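Local coordinates for endoglucanase (Ruminococcus champanellensis, PDB 6WQV), which probably hydrolyses internal beta-1,4-glycosidic bonds in cellulose and related plant polysaccharides as a broad-specificity family 5 glycoside hydrolase, at residues V74-S79 against M112-N117. Numbering follows the deposited sequence.
Sequences VRVPVS and MYCILN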
# COMPACT_ATOMS: atom_id res chain seq x y z
N VAL A 74 -3.48 -7.56 -5.84
CA VAL A 74 -2.09 -7.48 -5.41
C VAL A 74 -1.67 -6.02 -5.37
O VAL A 74 -1.80 -5.30 -6.36
CB VAL A 74 -1.14 -8.29 -6.31
CG1 VAL A 74 0.31 -8.06 -5.91
CG2 VAL A 74 -1.50 -9.77 -6.24
N ARG A 75 -1.19 -5.58 -4.21
CA ARG A 75 -0.54 -4.29 -4.08
C ARG A 75 0.94 -4.49 -4.34
O ARG A 75 1.57 -5.38 -3.75
CB ARG A 75 -0.78 -3.69 -2.70
CG ARG A 75 -0.10 -2.32 -2.48
CD ARG A 75 -0.79 -1.65 -1.34
NE ARG A 75 -0.32 -0.34 -0.87
CZ ARG A 75 0.59 -0.16 0.07
NH1 ARG A 75 1.22 -1.18 0.62
NH2 ARG A 75 0.87 1.08 0.46
N VAL A 76 1.47 -3.71 -5.28
CA VAL A 76 2.88 -3.77 -5.69
C VAL A 76 3.57 -2.51 -5.17
O VAL A 76 3.60 -1.48 -5.87
CB VAL A 76 3.01 -3.91 -7.21
CG1 VAL A 76 4.47 -3.96 -7.63
CG2 VAL A 76 2.29 -5.15 -7.70
N PRO A 77 4.10 -2.54 -3.95
CA PRO A 77 4.84 -1.37 -3.45
C PRO A 77 6.14 -1.22 -4.21
O PRO A 77 6.88 -2.19 -4.41
CB PRO A 77 5.09 -1.70 -1.98
CG PRO A 77 5.11 -3.20 -1.92
CD PRO A 77 4.13 -3.66 -2.99
N VAL A 78 6.43 -0.00 -4.66
CA VAL A 78 7.63 0.27 -5.44
C VAL A 78 8.34 1.47 -4.85
O VAL A 78 7.75 2.55 -4.73
CB VAL A 78 7.32 0.52 -6.92
CG1 VAL A 78 8.61 0.82 -7.68
CG2 VAL A 78 6.57 -0.65 -7.53
N SER A 79 9.61 1.30 -4.53
CA SER A 79 10.47 2.42 -4.16
C SER A 79 11.25 2.84 -5.39
O SER A 79 11.96 2.03 -6.00
CB SER A 79 11.40 2.04 -3.01
OG SER A 79 10.64 1.81 -1.84
N MET A 112 -6.58 -9.87 -12.13
CA MET A 112 -6.60 -9.38 -10.76
C MET A 112 -6.56 -7.86 -10.75
O MET A 112 -6.15 -7.22 -11.72
CB MET A 112 -5.40 -9.91 -9.97
CG MET A 112 -5.38 -11.41 -9.84
SD MET A 112 -3.85 -12.12 -9.17
CE MET A 112 -4.19 -12.15 -7.42
N TYR A 113 -6.97 -7.29 -9.62
CA TYR A 113 -6.75 -5.88 -9.35
C TYR A 113 -5.32 -5.67 -8.88
O TYR A 113 -4.73 -6.53 -8.22
CB TYR A 113 -7.75 -5.36 -8.31
CG TYR A 113 -9.12 -5.28 -8.92
CD1 TYR A 113 -9.97 -6.38 -8.90
CD2 TYR A 113 -9.55 -4.13 -9.56
CE1 TYR A 113 -11.22 -6.32 -9.49
CE2 TYR A 113 -10.79 -4.06 -10.15
CZ TYR A 113 -11.62 -5.15 -10.11
OH TYR A 113 -12.86 -5.08 -10.70
N CYS A 114 -4.76 -4.52 -9.24
CA CYS A 114 -3.38 -4.20 -8.93
C CYS A 114 -3.30 -2.76 -8.46
O CYS A 114 -3.88 -1.87 -9.08
CB CYS A 114 -2.49 -4.40 -10.16
SG CYS A 114 -0.75 -4.13 -9.86
N ILE A 115 -2.58 -2.54 -7.36
CA ILE A 115 -2.32 -1.21 -6.82
C ILE A 115 -0.83 -0.96 -6.95
O ILE A 115 -0.02 -1.74 -6.44
CB ILE A 115 -2.76 -1.11 -5.35
CG1 ILE A 115 -4.27 -1.29 -5.23
CG2 ILE A 115 -2.32 0.22 -4.74
CD1 ILE A 115 -4.69 -1.75 -3.86
N LEU A 116 -0.46 0.11 -7.64
CA LEU A 116 0.92 0.52 -7.86
C LEU A 116 1.14 1.85 -7.17
O LEU A 116 0.37 2.79 -7.38
CB LEU A 116 1.16 0.67 -9.36
CG LEU A 116 2.53 1.20 -9.79
CD1 LEU A 116 3.59 0.19 -9.37
CD2 LEU A 116 2.59 1.45 -11.27
N ASN A 117 2.20 1.95 -6.36
CA ASN A 117 2.45 3.15 -5.55
C ASN A 117 3.87 3.67 -5.74
O ASN A 117 4.64 3.19 -6.57
CB ASN A 117 2.12 2.90 -4.07
CG ASN A 117 3.22 2.15 -3.32
OD1 ASN A 117 4.29 1.86 -3.86
ND2 ASN A 117 2.96 1.84 -2.05
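Chi1 of 79° sets Asn117 CG between its own backbone N and carbonyl carbon, which turns OD1 across to residues 76-78, where it accepts a nearly straight hydrogen bond from Val78 N (2.9 Å). Arg75, its chain extended from CG to NE, runs past Ile115 CG2, which lies against CG and CD and meets the guanidinium at its edge. Asn117 ND2 sits over one guanidinium face, 3.4 Å from Arg75 NH2; the two planes stand 83° apart, and as both nitrogens are donors this is packing, not a hydrogen bond. Between the backbones, parallel strands 74-76 and 113-117 are joined by three hydrogen bonds: Val74 N to Tyr113 O, Ile115 N to Val74 O, and Val76 N to Ile115 O, the last short and nearly straight (2.7 Å, 173°). The next backbone bond fails, Asn117 N lying 3.7 Å from Val76 O and buried without a partner; beyond it the side-chain oxygen OD1 takes up Val78 N instead. On the face that carries Val74, Val76, Cys114 and Leu116, Val76 CG2 packs on Cys114 SG. Met112 and Val78 flank the strands: Val74 CG2 meets Met112 CE at 3.8 Å, and Val78 CG2 touches Leu116 CD1 at 3.6 Å. Strands 73-76 and 113-117 are the second and third of the TIM barrel, linked by helix 94-108 in a beta-alpha-beta crossover; Val74, Met112 and Cys114 rest on Val107 of that helix, Val78 on Trp96. The Arg75 side chain lies about 5 Å from a bound alpha-D-glucopyranose, its guanidinium held by a salt bridge from NE to Glu160 and by hydrogen bonds to Asn28, Gln288 and Asn163. With OD1 bonded to Val78 N and ND2 to His119 of the glycan pocket, the Asn117 amide is engaged at both ends, consistent with a fixed orientation beside that pocket.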